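Long-range contacts in hypothetical UPF0204 protein AF0625 (Archaeoglobus fulgidus, PDB 1YQE), which probably hydrolyses D-aminoacyl-tRNA to free tRNA and a D-amino acid with the help of zinc, limiting the toxicity of mischarged tRNA: residues V190-G195 and K236-E241; Y107-P112 and H216-Y221; K21-T26 and A169-A174. All coordinates share one frame; numbering follows the deposited sequence.

Contact 1 (V190-G195 and K236-E241); sequences VAVGVG and KLSEAE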
loop_
_atom_site.group_PDB
_atom_site.type_symbol
_atom_site.label_atom_id
_atom_site.label_comp_id
_atom_site.label_asym_id
_atom_site.label_seq_id
_atom_site.Cartn_x
_atom_site.Cartn_y
_atom_site.Cartn_z
ATOM N N VAL A 190 5.599 5.444 12.165
ATOM C CA VAL A 190 5.224 5.754 10.789
ATOM C C VAL A 190 6.108 6.811 10.138
ATOM O O VAL A 190 6.360 7.869 10.709
ATOM C CB VAL A 190 3.758 6.247 10.710
ATOM C CG1 VAL A 190 3.342 6.423 9.250
ATOM C CG2 VAL A 190 2.833 5.269 11.418
ATOM N N ALA A 191 6.567 6.523 8.928
ATOM C CA ALA A 191 7.406 7.473 8.220
ATOM C C ALA A 191 7.003 7.628 6.765
ATOM O O ALA A 191 6.300 6.795 6.204
ATOM C CB ALA A 191 8.859 7.027 8.284
ATOM N N VAL A 192 7.429 8.739 6.175
ATOM C CA VAL A 192 7.229 8.972 4.763
ATOM C C VAL A 192 8.668 8.771 4.297
ATOM O O VAL A 192 9.593 9.255 4.940
ATOM C CB VAL A 192 6.790 10.418 4.457
ATOM C CG1 VAL A 192 7.049 10.726 2.989
ATOM C CG2 VAL A 192 5.305 10.585 4.752
ATOM N N GLY A 193 8.867 8.045 3.207
ATOM C CA GLY A 193 10.225 7.818 2.745
ATOM C C GLY A 193 10.550 8.646 1.525
ATOM O O GLY A 193 9.684 8.883 0.684
ATOM N N VAL A 194 11.800 9.082 1.427
ATOM C CA VAL A 194 12.245 9.894 0.305
ATOM C C VAL A 194 13.568 9.352 -0.230
ATOM O O VAL A 194 14.561 9.287 0.494
ATOM C CB VAL A 194 12.439 11.375 0.723
ATOM C CG1 VAL A 194 13.007 12.184 -0.442
ATOM C CG2 VAL A 194 11.098 11.976 1.161
ATOM N N GLY A 195 13.564 8.954 -1.494
ATOM C CA GLY A 195 14.768 8.434 -2.114
ATOM C C GLY A 195 14.646 6.975 -2.500
ATOM O O GLY A 195 13.757 6.270 -2.019
ATOM N N LYS A 236 1.435 14.546 6.849
ATOM C CA LYS A 236 0.187 14.693 7.588
ATOM C C LYS A 236 -0.835 13.648 7.170
ATOM O O LYS A 236 -1.562 13.105 8.005
ATOM C CB LYS A 236 -0.384 16.102 7.394
ATOM C CG LYS A 236 0.479 17.193 7.989
ATOM C CD LYS A 236 -0.085 18.583 7.703
ATOM C CE LYS A 236 -1.408 18.820 8.414
ATOM N NZ LYS A 236 -1.914 20.200 8.173
ATOM N N LEU A 237 -0.886 13.356 5.875
ATOM C CA LEU A 237 -1.816 12.366 5.349
ATOM C C LEU A 237 -1.463 10.974 5.884
ATOM O O LEU A 237 -2.340 10.183 6.227
ATOM C CB LEU A 237 -1.757 12.369 3.816
ATOM C CG LEU A 237 -2.893 11.683 3.058
ATOM C CD1 LEU A 237 -4.212 12.366 3.393
ATOM C CD2 LEU A 237 -2.622 11.754 1.558
ATOM N N SER A 238 -0.168 10.688 5.958
ATOM C CA SER A 238 0.317 9.401 6.444
ATOM C C SER A 238 0.275 9.296 7.965
ATOM O O SER A 238 0.410 8.205 8.512
ATOM C CB SER A 238 1.759 9.174 5.980
ATOM O OG SER A 238 1.863 9.207 4.566
ATOM N N GLU A 239 0.085 10.427 8.636
ATOM C CA GLU A 239 0.073 10.482 10.099
ATOM C C GLU A 239 1.462 10.062 10.583
ATOM O O GLU A 239 1.627 9.451 11.641
ATOM C CB GLU A 239 -1.033 9.574 10.672
ATOM C CG GLU A 239 -2.429 10.009 10.205
ATOM C CD GLU A 239 -3.582 9.275 10.881
ATOM O OE1 GLU A 239 -4.702 9.317 10.325
ATOM O OE2 GLU A 239 -3.387 8.675 11.962
ATOM N N ALA A 240 2.464 10.428 9.789
ATOM C CA ALA A 240 3.853 10.109 10.077
ATOM C C ALA A 240 4.487 11.044 11.091
ATOM O O ALA A 240 4.147 12.227 11.167
ATOM C CB ALA A 240 4.665 10.144 8.792
ATOM N N GLU A 241 5.414 10.500 11.870
ATOM C CA GLU A 241 6.139 11.293 12.854
ATOM C C GLU A 241 7.590 11.393 12.403
ATOM O O GLU A 241 8.423 11.973 13.096
ATOM C CB GLU A 241 6.083 10.633 14.238
ATOM C CG GLU A 241 4.731 10.721 14.931
ATOM C CD GLU A 241 4.224 12.153 15.053
ATOM O OE1 GLU A 241 5.033 13.059 15.354
ATOM O OE2 GLU A 241 3.008 12.372 14.858
#

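Contact 2 (Y107-P112 and H216-Y221); sequences YSLAKP and HNFAKY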
loop_
_atom_site.group_PDB
_atom_site.type_symbol
_atom_site.label_atom_id
_atom_site.label_comp_id
_atom_site.label_asym_id
_atom_site.label_seq_id
_atom_site.Cartn_x
_atom_site.Cartn_y
_atom_site.Cartn_z
ATOM N N TYR A 107 -0.033 15.674 -8.388
ATOM C CA TYR A 107 0.203 16.130 -7.023
ATOM C C TYR A 107 -0.929 15.834 -6.052
ATOM O O TYR A 107 -1.270 16.668 -5.214
ATOM C CB TYR A 107 0.490 17.633 -7.033
ATOM C CG TYR A 107 1.716 17.987 -7.844
ATOM C CD1 TYR A 107 2.997 17.732 -7.352
ATOM C CD2 TYR A 107 1.596 18.527 -9.124
ATOM C CE1 TYR A 107 4.130 18.002 -8.116
ATOM C CE2 TYR A 107 2.723 18.798 -9.896
ATOM C CZ TYR A 107 3.984 18.534 -9.386
ATOM O OH TYR A 107 5.105 18.799 -10.143
ATOM N N SER A 108 -1.507 14.644 -6.169
ATOM C CA SER A 108 -2.594 14.222 -5.293
ATOM C C SER A 108 -2.216 12.851 -4.729
ATOM O O SER A 108 -1.736 11.984 -5.455
ATOM C CB SER A 108 -3.903 14.139 -6.078
ATOM O OG SER A 108 -5.001 13.918 -5.212
ATOM N N LEU A 109 -2.434 12.665 -3.435
ATOM C CA LEU A 109 -2.080 11.419 -2.769
ATOM C C LEU A 109 -3.268 10.749 -2.090
ATOM O O LEU A 109 -4.135 11.422 -1.542
ATOM C CB LEU A 109 -1.003 11.695 -1.715
ATOM C CG LEU A 109 0.320 12.331 -2.161
ATOM C CD1 LEU A 109 1.128 12.759 -0.937
ATOM C CD2 LEU A 109 1.098 11.332 -3.009
ATOM N N ALA A 110 -3.301 9.421 -2.127
ATOM C CA ALA A 110 -4.370 8.684 -1.469
ATOM C C ALA A 110 -3.984 8.528 -0.003
ATOM O O ALA A 110 -2.803 8.540 0.346
ATOM C CB ALA A 110 -4.546 7.314 -2.119
ATOM N N LYS A 111 -4.981 8.403 0.863
ATOM C CA LYS A 111 -4.735 8.227 2.286
ATOM C C LYS A 111 -4.131 6.834 2.513
ATOM O O LYS A 111 -4.738 5.831 2.160
ATOM C CB LYS A 111 -6.058 8.358 3.053
ATOM C CG LYS A 111 -5.991 8.099 4.559
ATOM C CD LYS A 111 -5.325 9.229 5.312
ATOM C CE LYS A 111 -5.582 9.107 6.812
ATOM N NZ LYS A 111 -4.951 10.206 7.587
ATOM N N PRO A 112 -2.921 6.758 3.089
ATOM C CA PRO A 112 -2.311 5.441 3.326
ATOM C C PRO A 112 -2.874 4.735 4.560
ATOM O O PRO A 112 -3.640 5.318 5.323
ATOM C CB PRO A 112 -0.828 5.772 3.487
ATOM C CG PRO A 112 -0.858 7.126 4.119
ATOM C CD PRO A 112 -1.961 7.843 3.357
ATOM N N HIS A 216 3.640 7.008 2.614
ATOM C CA HIS A 216 4.024 7.247 1.229
ATOM C C HIS A 216 5.537 7.144 1.101
ATOM O O HIS A 216 6.263 7.240 2.094
ATOM C CB HIS A 216 3.528 8.623 0.776
ATOM C CG HIS A 216 2.084 8.628 0.384
ATOM N ND1 HIS A 216 1.625 8.009 -0.759
ATOM C CD2 HIS A 216 0.988 9.116 1.013
ATOM C CE1 HIS A 216 0.311 8.115 -0.818
ATOM N NE2 HIS A 216 -0.101 8.780 0.247
ATOM N N ASN A 217 5.993 6.917 -0.124
ATOM C CA ASN A 217 7.414 6.787 -0.433
ATOM C C ASN A 217 7.620 7.419 -1.798
ATOM O O ASN A 217 6.857 7.153 -2.722
ATOM C CB ASN A 217 7.827 5.315 -0.499
ATOM C CG ASN A 217 8.307 4.779 0.833
ATOM O OD1 ASN A 217 9.217 5.337 1.441
ATOM N ND2 ASN A 217 7.711 3.676 1.286
ATOM N N PHE A 218 8.646 8.252 -1.926
ATOM C CA PHE A 218 8.902 8.915 -3.195
ATOM C C PHE A 218 10.264 8.559 -3.789
ATOM O O PHE A 218 11.314 8.783 -3.177
ATOM C CB PHE A 218 8.756 10.421 -3.004
ATOM C CG PHE A 218 7.409 10.818 -2.471
ATOM C CD1 PHE A 218 6.263 10.614 -3.234
ATOM C CD2 PHE A 218 7.277 11.334 -1.190
ATOM C CE1 PHE A 218 5.002 10.916 -2.722
ATOM C CE2 PHE A 218 6.017 11.643 -0.669
ATOM C CZ PHE A 218 4.884 11.431 -1.434
ATOM N N ALA A 219 10.228 7.994 -4.990
ATOM C CA ALA A 219 11.432 7.574 -5.694
ATOM C C ALA A 219 12.287 8.743 -6.150
ATOM O O ALA A 219 11.816 9.878 -6.259
ATOM C CB ALA A 219 11.052 6.729 -6.902
ATOM N N LYS A 220 13.552 8.450 -6.424
ATOM C CA LYS A 220 14.484 9.463 -6.889
ATOM C C LYS A 220 13.978 10.174 -8.144
ATOM O O LYS A 220 14.291 11.346 -8.351
ATOM C CB LYS A 220 15.857 8.823 -7.154
ATOM C CG LYS A 220 16.793 9.673 -7.994
ATOM C CD LYS A 220 18.228 9.166 -7.933
ATOM C CE LYS A 220 19.015 9.599 -9.164
ATOM N NZ LYS A 220 18.844 11.048 -9.463
ATOM N N TYR A 221 13.194 9.492 -8.979
ATOM C CA TYR A 221 12.706 10.142 -10.201
ATOM C C TYR A 221 11.689 11.255 -9.929
ATOM O O TYR A 221 11.323 12.007 -10.832
ATOM C CB TYR A 221 12.141 9.106 -11.200
ATOM C CG TYR A 221 10.864 8.393 -10.799
ATOM C CD1 TYR A 221 9.642 9.065 -10.780
ATOM C CD2 TYR A 221 10.875 7.038 -10.453
ATOM C CE1 TYR A 221 8.462 8.413 -10.427
ATOM C CE2 TYR A 221 9.697 6.373 -10.097
ATOM C CZ TYR A 221 8.494 7.069 -10.086
ATOM O OH TYR A 221 7.320 6.434 -9.732
#

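Contact 3 (K21-T26 and A169-A174); sequences KDNLLT and AAEVVA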
loop_
_atom_site.group_PDB
_atom_site.type_symbol
_atom_site.label_atom_id
_atom_site.label_comp_id
_atom_site.label_asym_id
_atom_site.label_seq_id
_atom_site.Cartn_x
_atom_site.Cartn_y
_atom_site.Cartn_z
ATOM N N LYS A 21 -9.605 -12.957 -4.231
ATOM C CA LYS A 21 -10.990 -12.914 -3.777
ATOM C C LYS A 21 -11.515 -14.308 -3.451
ATOM O O LYS A 21 -12.090 -14.524 -2.385
ATOM C CB LYS A 21 -11.890 -12.289 -4.843
ATOM C CG LYS A 21 -13.335 -12.166 -4.392
ATOM C CD LYS A 21 -14.277 -11.882 -5.550
ATOM C CE LYS A 21 -14.396 -13.083 -6.475
ATOM N NZ LYS A 21 -15.340 -12.817 -7.592
ATOM N N ASP A 22 -11.327 -15.249 -4.375
ATOM C CA ASP A 22 -11.797 -16.616 -4.156
ATOM C C ASP A 22 -11.256 -17.215 -2.861
ATOM O O ASP A 22 -11.968 -17.936 -2.162
ATOM C CB ASP A 22 -11.417 -17.520 -5.333
ATOM C CG ASP A 22 -12.170 -17.172 -6.605
ATOM O OD1 ASP A 22 -13.383 -16.888 -6.521
ATOM O OD2 ASP A 22 -11.552 -17.198 -7.689
ATOM N N ASN A 23 -10.000 -16.924 -2.540
ATOM C CA ASN A 23 -9.399 -17.452 -1.319
ATOM C C ASN A 23 -9.965 -16.771 -0.076
ATOM O O ASN A 23 -10.221 -17.422 0.937
ATOM C CB ASN A 23 -7.878 -17.296 -1.375
ATOM C CG ASN A 23 -7.229 -18.283 -2.331
ATOM O OD1 ASN A 23 -7.223 -19.491 -2.082
ATOM N ND2 ASN A 23 -6.690 -17.777 -3.434
ATOM N N LEU A 24 -10.165 -15.458 -0.166
ATOM C CA LEU A 24 -10.715 -14.669 0.934
ATOM C C LEU A 24 -12.138 -15.130 1.264
ATOM O O LEU A 24 -12.571 -15.076 2.417
ATOM C CB LEU A 24 -10.731 -13.185 0.543
ATOM C CG LEU A 24 -9.814 -12.149 1.215
ATOM C CD1 LEU A 24 -8.494 -12.759 1.627
ATOM C CD2 LEU A 24 -9.594 -10.990 0.252
ATOM N N LEU A 25 -12.854 -15.589 0.244
ATOM C CA LEU A 25 -14.229 -16.049 0.404
ATOM C C LEU A 25 -14.380 -17.318 1.241
ATOM O O LEU A 25 -15.470 -17.608 1.730
ATOM C CB LEU A 25 -14.861 -16.274 -0.970
ATOM C CG LEU A 25 -15.184 -15.017 -1.781
ATOM C CD1 LEU A 25 -15.526 -15.403 -3.219
ATOM C CD2 LEU A 25 -16.337 -14.269 -1.119
ATOM N N THR A 26 -13.300 -18.076 1.405
ATOM C CA THR A 26 -13.369 -19.302 2.194
ATOM C C THR A 26 -13.017 -19.062 3.658
ATOM O O THR A 26 -13.180 -19.951 4.497
ATOM C CB THR A 26 -12.419 -20.377 1.646
ATOM O OG1 THR A 26 -11.067 -19.921 1.764
ATOM C CG2 THR A 26 -12.727 -20.660 0.186
ATOM N N ALA A 169 -0.026 -18.374 -4.952
ATOM C CA ALA A 169 0.483 -17.041 -4.660
ATOM C C ALA A 169 -0.676 -16.209 -4.110
ATOM O O ALA A 169 -0.519 -15.476 -3.134
ATOM C CB ALA A 169 1.050 -16.388 -5.930
ATOM N N ALA A 170 -1.844 -16.347 -4.735
ATOM C CA ALA A 170 -3.032 -15.608 -4.312
ATOM C C ALA A 170 -3.505 -16.073 -2.941
ATOM O O ALA A 170 -4.033 -15.285 -2.158
ATOM C CB ALA A 170 -4.150 -15.784 -5.330
ATOM N N GLU A 171 -3.310 -17.358 -2.663
ATOM C CA GLU A 171 -3.717 -17.947 -1.395
ATOM C C GLU A 171 -2.815 -17.425 -0.270
ATOM O O GLU A 171 -3.273 -17.180 0.848
ATOM C CB GLU A 171 -3.637 -19.477 -1.503
ATOM C CG GLU A 171 -4.388 -20.250 -0.429
ATOM C CD GLU A 171 -3.706 -20.195 0.917
ATOM O OE1 GLU A 171 -2.458 -20.237 0.951
ATOM O OE2 GLU A 171 -4.418 -20.126 1.941
ATOM N N VAL A 172 -1.531 -17.251 -0.575
ATOM C CA VAL A 172 -0.589 -16.736 0.406
ATOM C C VAL A 172 -0.930 -15.282 0.716
ATOM O O VAL A 172 -0.908 -14.868 1.875
ATOM C CB VAL A 172 0.868 -16.845 -0.105
ATOM C CG1 VAL A 172 1.808 -16.075 0.807
ATOM C CG2 VAL A 172 1.286 -18.311 -0.149
ATOM N N VAL A 173 -1.259 -14.513 -0.317
ATOM C CA VAL A 173 -1.622 -13.113 -0.130
ATOM C C VAL A 173 -2.900 -13.014 0.702
ATOM O O VAL A 173 -2.999 -12.181 1.606
ATOM C CB VAL A 173 -1.868 -12.404 -1.481
ATOM C CG1 VAL A 173 -2.568 -11.053 -1.246
ATOM C CG2 VAL A 173 -0.548 -12.189 -2.199
ATOM N N ALA A 174 -3.873 -13.866 0.388
ATOM C CA ALA A 174 -5.143 -13.866 1.107
ATOM C C ALA A 174 -4.930 -14.146 2.589
ATOM O O ALA A 174 -5.541 -13.500 3.438
ATOM C CB ALA A 174 -6.093 -14.896 0.508
#

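Contact 1 (V190-G195 and K236-E241)
Val190 and Val192 both set CG1 anti to the main-chain nitrogen, yet each presents a different methyl to the end of helix 228-238. From Val190 it is CG1 (chi1 -174°) that arrives, 3.5 Å from Ser238 O and 4.0 Å from Ala240 CB. Val192 instead turns CG2 across, 3.7 Å from Ser238 OG, while the same methyl stands 4.1 Å from Ala240 CB. Ala240 CB sits against both valines and also meets the backbone, 3.9 Å from Ala191 CA. The helix ends in a Schellman motif whose C-prime residue is Glu239 (phi +63°), and three residues, Glu239 to Glu241, separate it from strand 242-245. Helix 228-238 is the connection of a beta-alpha-beta crossover between parallel strands 212-218 and 242-245, its end lying against the intervening strand 189-194. One hydrogen bond joins the segments, Glu241 N to Val190 O at 3.0 Å, just ahead of the parallel pairing of Val192 with Tyr242 and Ile244. The polar side chains have partners of their own: Ser238 OG bonds back to Ala234 O, and Glu239 forms a salt bridge with Lys111. Across these two segments the join rests on apolar burial and one backbone hydrogen bond.

Contact 2 (Y107-P112 and H216-Y221)
Pro112 and His216 bring the two backbones nearest, with CA atoms 6.9 Å apart, and at that spacing an extended loop passes the strand without backbone pairing, so the gap is bridged by side chains, one of them reaching a backbone carbonyl. With CG anti to its carbonyl carbon (chi1 -81°), the imidazole of His216 extends to the loop and His216 NE2 donates to Ala110 O at 2.7 Å. The carbonyl lies close to the ring plane and receives the donor nearly head-on, with a C=O...N angle of 161°. ND1 is held as well, by the hydroxyl of Thr141, so partners at both nitrogens fix the rotation of the ring. Leu109 comes over one face: Leu109 CD2 makes a CH-pi contact 4.1 Å from the His216 ring centroid, displaced somewhat toward the rim. Leu109 CD2 also meets the edge of Phe218, 3.9 Å from Phe218 CE1, and so fills the corner between two aromatic side chains that leave the strand two residues apart. Pro112 approaches the imidazole obliquely, Pro112 CD lying 3.7 Å from His216 NE2. The pyrophosphate is about 13 Å from the Ala110 side chain, which places this buried junction away from the ligand pocket. Its surroundings join both parts of the fold: the loop leads from strand 88-92 of the mixed sheet to helix 114-125, His216 and Phe218 belong to strand 212-218 at one edge of the parallel sheet, and helix 228-238 closes over the loop, with Phe230, Ala234 and Leu237 against Leu109 and Ser238 against Pro112.

Contact 3 (K21-T26 and A169-A174)
Asn23 lays its amide broadside against the backbone of helix 167-182, with Glu171 CA almost directly above the amide carbon Asn23 CG at 3.7 Å. The side chain of Glu171 runs across that of Asn23 at about a right angle, and the amide and carboxylate planes stand 84° apart. Contact between them is made by the aliphatic part of the glutamate: Asn23 OD1 rests 3.4 Å from Glu171 CG. A bend at chi2 (-73°) then carries the carboxylate onward, where OE1 forms a salt bridge with Arg130 and OE2 lies close to the like-charged Glu175. On the other amide branch, Asn23 ND2 settles 3.7 Å from Ala170 CB. Although Glu171 N is also near ND2, both are donors and no hydrogen bond links them; a weak bond from ND2 to Asn19 O, one turn back in its own helix, is the polar partner of that end.

This is helix-to-helix packing against the mixed sheet. Ala170 and Val173 lean on Ile157 of strand 152-159, Leu24 leans on Ile48 of strand 47-51, and the small residues Ala170 and Ala174, one turn apart, let helix 15-24 come close to its partner.

At Ala174 the approach is tight. Ala174 CB is met by Asn23 CB at 3.5 Å and by Leu24 CD1 at 3.4 Å, the latter shorter than a usual van der Waals separation between carbons. Leu24 reaches it with chi1 at -111°, away from the staggered positions; the close approach and the unusual torsion go together and should be read with caution. The backbone that carries the Asn23 amide is tied down where the helix gives out, Asn23 O accepting from Thr26 N and, at 2.8 Å, from Thr26 OG1.

Contacts 1 and 2 form one neighbourhood, their centres about 10 Å apart. Strands 189-194 and 212-218 are adjacent in the four-stranded parallel sheet, and probable backbone hydrogen bonds link Gly193 and Gly195 with Phe218. Helix 228-238 follows strand 212-218. Along the chain the two contacts cross, their segments alternating as 107-112, 190-195, 216-221, 236-241. Contact 3 lies on the opposite side of the molecule's centre, about 30 Å from contact 1 and about 28 Å from contact 2 between centres, against the eight-stranded mixed sheet. The chain moves from that sheet to the parallel one once, through helix 167-182, while loop 107-112, from the mixed-sheet half, reaches over to edge strand 212-218 in contact 2.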